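Side-chain contact in periplasmic beta-glucosidase (PDB 6R5T), which probably hydrolyses terminal, non-reducing beta-D-glucosyl residues of beta-glucosides in the periplasm, releasing beta-D-glucose: residues G47-T52 with R59-Q64. The protein carries 1 engineered substitution. Residues are numbered along the deposited sequence; the frame is centred on the assembly and turned at random.
Sequences GAIFNT and RAMQDQ. With GAL (beta-D-galactopyranose), chain C.
Met61 is the helix residue that meets both Ile49 and Thr52, and its terminal methyl does the touching. No hydrogen bond links 47-52 with 59-64, and only 120 Å² is buried, both sides summed. Arg59, which comes first in the helical segment, has its NH1 hydrogen-bonded to Leu334 O. At Met61, CG is anti to the carbonyl carbon (chi1 -52°), and further bends at chi2 and chi3 carry CE up to the side chains of Ile49 and Thr52, which both lie on the same side of it. Met61 CE lies 3.7 Å from Thr52 OG1, the two side chains meeting tip to tip, a van der Waals contact of methyl with hydroxyl oxygen. The same CE reaches Ile49 CG2 at 4.1 Å, where the chains run at a slant to one another; this is the apolar half of the contact. Strand 48-50, helix 55-65 and strand 75-78 form a beta-alpha-beta unit of the TIM-barrel-type N-terminal domain of this family 3 glycoside hydrolase, and Met61 packs the helix onto the parallel sheet, also touching Met38 of helix 34-42 and His76. Between Ile49 and Thr52 in sequence come two residues of the glycan pocket: Phe50, the last of strand 48-50, whose CE2 comes within 3.3 Å of GAL O2, and Asn51, just past the strand, whose ND2 donates to O3 of the bound galactose at 2.9 Å (N-H...O 156°). Glu486 OE1 is also hydrogen-bonded to this sugar. Further along the helix, Gln62 OE1 accepts from Leu74 N, just ahead of strand 75-78. Gln64 folds back along its own helix, NE2 donating to Ala60 O at 3.1 Å with that oxygen practically in its amide plane, while OE1 accepts from Arg42 NH1.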
ATOM      1  N   GLY A  47     -15.933  36.862   3.360  1.00 15.81           N
ATOM      2  CA  GLY A  47     -17.165  36.097   3.540  1.00 16.41           C
ATOM      3  C   GLY A  47     -17.199  35.391   4.884  1.00 16.49           C
ATOM      4  O   GLY A  47     -18.262  35.250   5.484  1.00 15.68           O
ATOM      5  N   ALA A  48     -16.034  34.925   5.365  1.00 15.26           N
ATOM      6  CA  ALA A  48     -15.984  34.167   6.611  1.00 15.62           C
ATOM      7  C   ALA A  48     -14.577  34.120   7.147  1.00 14.51           C
ATOM      8  O   ALA A  48     -13.614  34.392   6.428  1.00 14.30           O
ATOM      9  CB  ALA A  48     -16.504  32.771   6.346  1.00 17.06           C
ATOM     10  N   ILE A  49     -14.516  33.792   8.424  1.00 15.18           N
ATOM     11  CA  ILE A  49     -13.269  33.798   9.194  1.00 14.77           C
ATOM     12  C   ILE A  49     -13.116  32.392   9.744  1.00 15.30           C
ATOM     13  O   ILE A  49     -14.119  31.790  10.149  1.00 14.53           O
ATOM     14  CB  ILE A  49     -13.371  34.830  10.310  1.00 17.70           C
ATOM     15  CG1 ILE A  49     -13.581  36.235   9.753  1.00 20.43           C
ATOM     16  CG2 ILE A  49     -12.158  34.772  11.229  1.00 18.64           C
ATOM     17  CD1 ILE A  49     -12.448  36.756   8.985  1.00 20.98           C
ATOM     18  N   PHE A  50     -11.883  31.942   9.860  1.00 15.46           N
ATOM     19  CA  PHE A  50     -11.599  30.764  10.718  1.00 14.99           C
ATOM     20  C   PHE A  50     -10.474  31.126  11.685  1.00 15.20           C
ATOM     21  O   PHE A  50      -9.677  32.030  11.402  1.00 16.70           O
ATOM     22  CB  PHE A  50     -11.299  29.522   9.887  1.00 15.56           C
ATOM     23  CG  PHE A  50     -10.051  29.528   9.049  1.00 16.42           C
ATOM     24  CD1 PHE A  50     -10.005  30.236   7.860  1.00 15.49           C
ATOM     25  CD2 PHE A  50      -8.916  28.843   9.440  1.00 18.67           C
ATOM     26  CE1 PHE A  50      -8.899  30.255   7.050  1.00 17.61           C
ATOM     27  CE2 PHE A  50      -7.773  28.899   8.648  1.00 18.99           C
ATOM     28  CZ  PHE A  50      -7.764  29.581   7.455  1.00 19.11           C
ATOM     29  N   ASN A  51     -10.444  30.381  12.792  1.00 16.74           N
ATOM     30  CA  ASN A  51      -9.395  30.438  13.845  1.00 16.84           C
ATOM     31  C   ASN A  51      -9.517  31.685  14.724  1.00 18.10           C
ATOM     32  O   ASN A  51      -8.593  31.887  15.518  1.00 19.04           O
ATOM     33  CB  ASN A  51      -8.000  30.328  13.234  1.00 20.04           C
ATOM     34  CG  ASN A  51      -7.602  28.916  12.837  1.00 21.60           C
ATOM     35  OD1 ASN A  51      -8.311  27.967  13.134  1.00 21.10           O
ATOM     36  ND2 ASN A  51      -6.508  28.795  12.101  1.00 20.83           N
ATOM     37  N   THR A  52     -10.631  32.429  14.686  1.00 16.52           N
ATOM     38  CA  THR A  52     -10.947  33.463  15.714  1.00 16.99           C
ATOM     39  C   THR A  52     -12.038  32.880  16.604  1.00 17.11           C
ATOM     40  O   THR A  52     -13.086  32.525  16.070  1.00 17.86           O
ATOM     41  CB  THR A  52     -11.374  34.782  15.042  1.00 18.23           C
ATOM     42  OG1 THR A  52     -10.223  35.287  14.375  1.00 19.05           O
ATOM     43  CG2 THR A  52     -11.957  35.768  16.009  1.00 19.12           C
ATOM     44  N   ARG A  59     -17.047  39.126  18.113  1.00 21.82           N
ATOM     45  CA  ARG A  59     -17.919  40.334  18.084  1.00 22.51           C
ATOM     46  C   ARG A  59     -17.196  41.451  17.328  1.00 20.65           C
ATOM     47  O   ARG A  59     -17.872  42.202  16.558  1.00 22.10           O
ATOM     48  CB  ARG A  59     -18.220  40.785  19.522  1.00 22.81           C
ATOM     49  CG  ARG A  59     -19.328  40.066  20.250  1.00 28.29           C
ATOM     50  CD  ARG A  59     -19.737  40.862  21.497  1.00 30.29           C
ATOM     51  NE  ARG A  59     -20.603  41.950  21.038  1.00 35.48           N
ATOM     52  CZ  ARG A  59     -21.916  41.891  20.902  1.00 32.30           C
ATOM     53  NH1 ARG A  59     -22.614  40.841  21.296  1.00 35.57           N
ATOM     54  NH2 ARG A  59     -22.551  42.943  20.438  1.00 37.57           N
ATOM     55  N   ALA A  60     -15.903  41.680  17.583  1.00 22.45           N
ATOM     56  CA  ALA A  60     -15.115  42.774  16.965  1.00 22.15           C
ATOM     57  C   ALA A  60     -15.116  42.630  15.434  1.00 22.27           C
ATOM     58  O   ALA A  60     -15.292  43.631  14.701  1.00 24.67           O
ATOM     59  CB  ALA A  60     -13.715  42.793  17.528  1.00 26.07           C
ATOM     60  N   MET A  61     -15.014  41.400  14.931  1.00 21.00           N
ATOM     61  CA  MET A  61     -15.110  41.190  13.470  1.00 22.07           C
ATOM     62  C   MET A  61     -16.521  41.475  12.966  1.00 19.52           C
ATOM     63  O   MET A  61     -16.678  42.136  11.896  1.00 19.98           O
ATOM     64  CB  MET A  61     -14.809  39.745  13.127  1.00 24.06           C
ATOM     65  CG  MET A  61     -13.538  39.302  13.718  1.00 29.82           C
ATOM     66  SD  MET A  61     -12.298  39.903  12.683  1.00 38.17           S
ATOM     67  CE  MET A  61     -11.251  38.450  12.794  1.00 38.46           C
ATOM     68  N   GLN A  62     -17.527  40.917  13.627  1.00 20.07           N
ATOM     69  CA  GLN A  62     -18.941  41.090  13.186  1.00 22.83           C
ATOM     70  C   GLN A  62     -19.286  42.596  13.215  1.00 22.17           C
ATOM     71  O   GLN A  62     -20.058  43.074  12.345  1.00 22.09           O
ATOM     72  CB  GLN A  62     -19.849  40.262  14.074  1.00 25.19           C
ATOM     73  CG  GLN A  62     -21.180  39.879  13.465  1.00 28.94           C
ATOM     74  CD  GLN A  62     -21.085  38.922  12.280  1.00 25.76           C
ATOM     75  OE1 GLN A  62     -20.808  39.367  11.188  1.00 23.58           O
ATOM     76  NE2 GLN A  62     -21.389  37.634  12.466  1.00 25.88           N
ATOM     77  N   ASP A  63     -18.694  43.331  14.163  1.00 22.49           N
ATOM     78  CA  ASP A  63     -18.922  44.789  14.266  1.00 23.90           C
ATOM     79  C   ASP A  63     -18.460  45.502  12.995  1.00 23.77           C
ATOM     80  O   ASP A  63     -19.052  46.539  12.675  1.00 25.35           O
ATOM     81  CB  ASP A  63     -18.243  45.398  15.481  1.00 22.88           C
ATOM     82  CG  ASP A  63     -18.903  45.087  16.812  1.00 24.09           C
ATOM     83  OD1 ASP A  63     -20.052  44.604  16.876  1.00 26.64           O
ATOM     84  OD2 ASP A  63     -18.238  45.308  17.800  1.00 29.86           O
ATOM     85  N   GLN A  64     -17.422  45.021  12.322  1.00 23.11           N
ATOM     86  CA  GLN A  64     -16.859  45.693  11.135  1.00 21.81           C
ATOM     87  C   GLN A  64     -17.853  45.612   9.986  1.00 22.49           C
ATOM     88  O   GLN A  64     -17.778  46.459   9.078  1.00 20.20           O
ATOM     89  CB  GLN A  64     -15.519  45.108  10.726  1.00 24.82           C
ATOM     90  CG  GLN A  64     -14.500  45.140  11.852  1.00 27.89           C
ATOM     91  CD  GLN A  64     -14.450  46.499  12.504  1.00 33.85           C
ATOM     92  OE1 GLN A  64     -14.182  47.494  11.825  1.00 37.62           O
ATOM     93  NE2 GLN A  64     -14.757  46.550  13.799  1.00 35.44           N
TER
HETATM   94  C1  GAL C   2      -4.981  24.490   8.439  1.00 29.67           C
HETATM   95  C2  GAL C   2      -5.641  25.050   9.715  1.00 34.60           C
HETATM   96  C3  GAL C   2      -4.579  25.844  10.484  1.00 32.26           C
HETATM   97  C4  GAL C   2      -3.396  24.897  10.794  1.00 31.55           C
HETATM   98  C5  GAL C   2      -2.890  24.294   9.468  1.00 32.12           C
HETATM   99  C6  GAL C   2      -1.812  23.243   9.703  1.00 30.95           C
HETATM  100  O2  GAL C   2      -6.734  25.877   9.351  1.00 34.85           O
HETATM  101  O3  GAL C   2      -5.180  26.298  11.715  1.00 27.40           O
HETATM  102  O4  GAL C   2      -3.954  23.870  11.649  1.00 32.57           O
HETATM  103  O5  GAL C   2      -3.952  23.571   8.752  1.00 31.86           O
HETATM  104  O6  GAL C   2      -1.429  22.665   8.431  1.00 34.30           O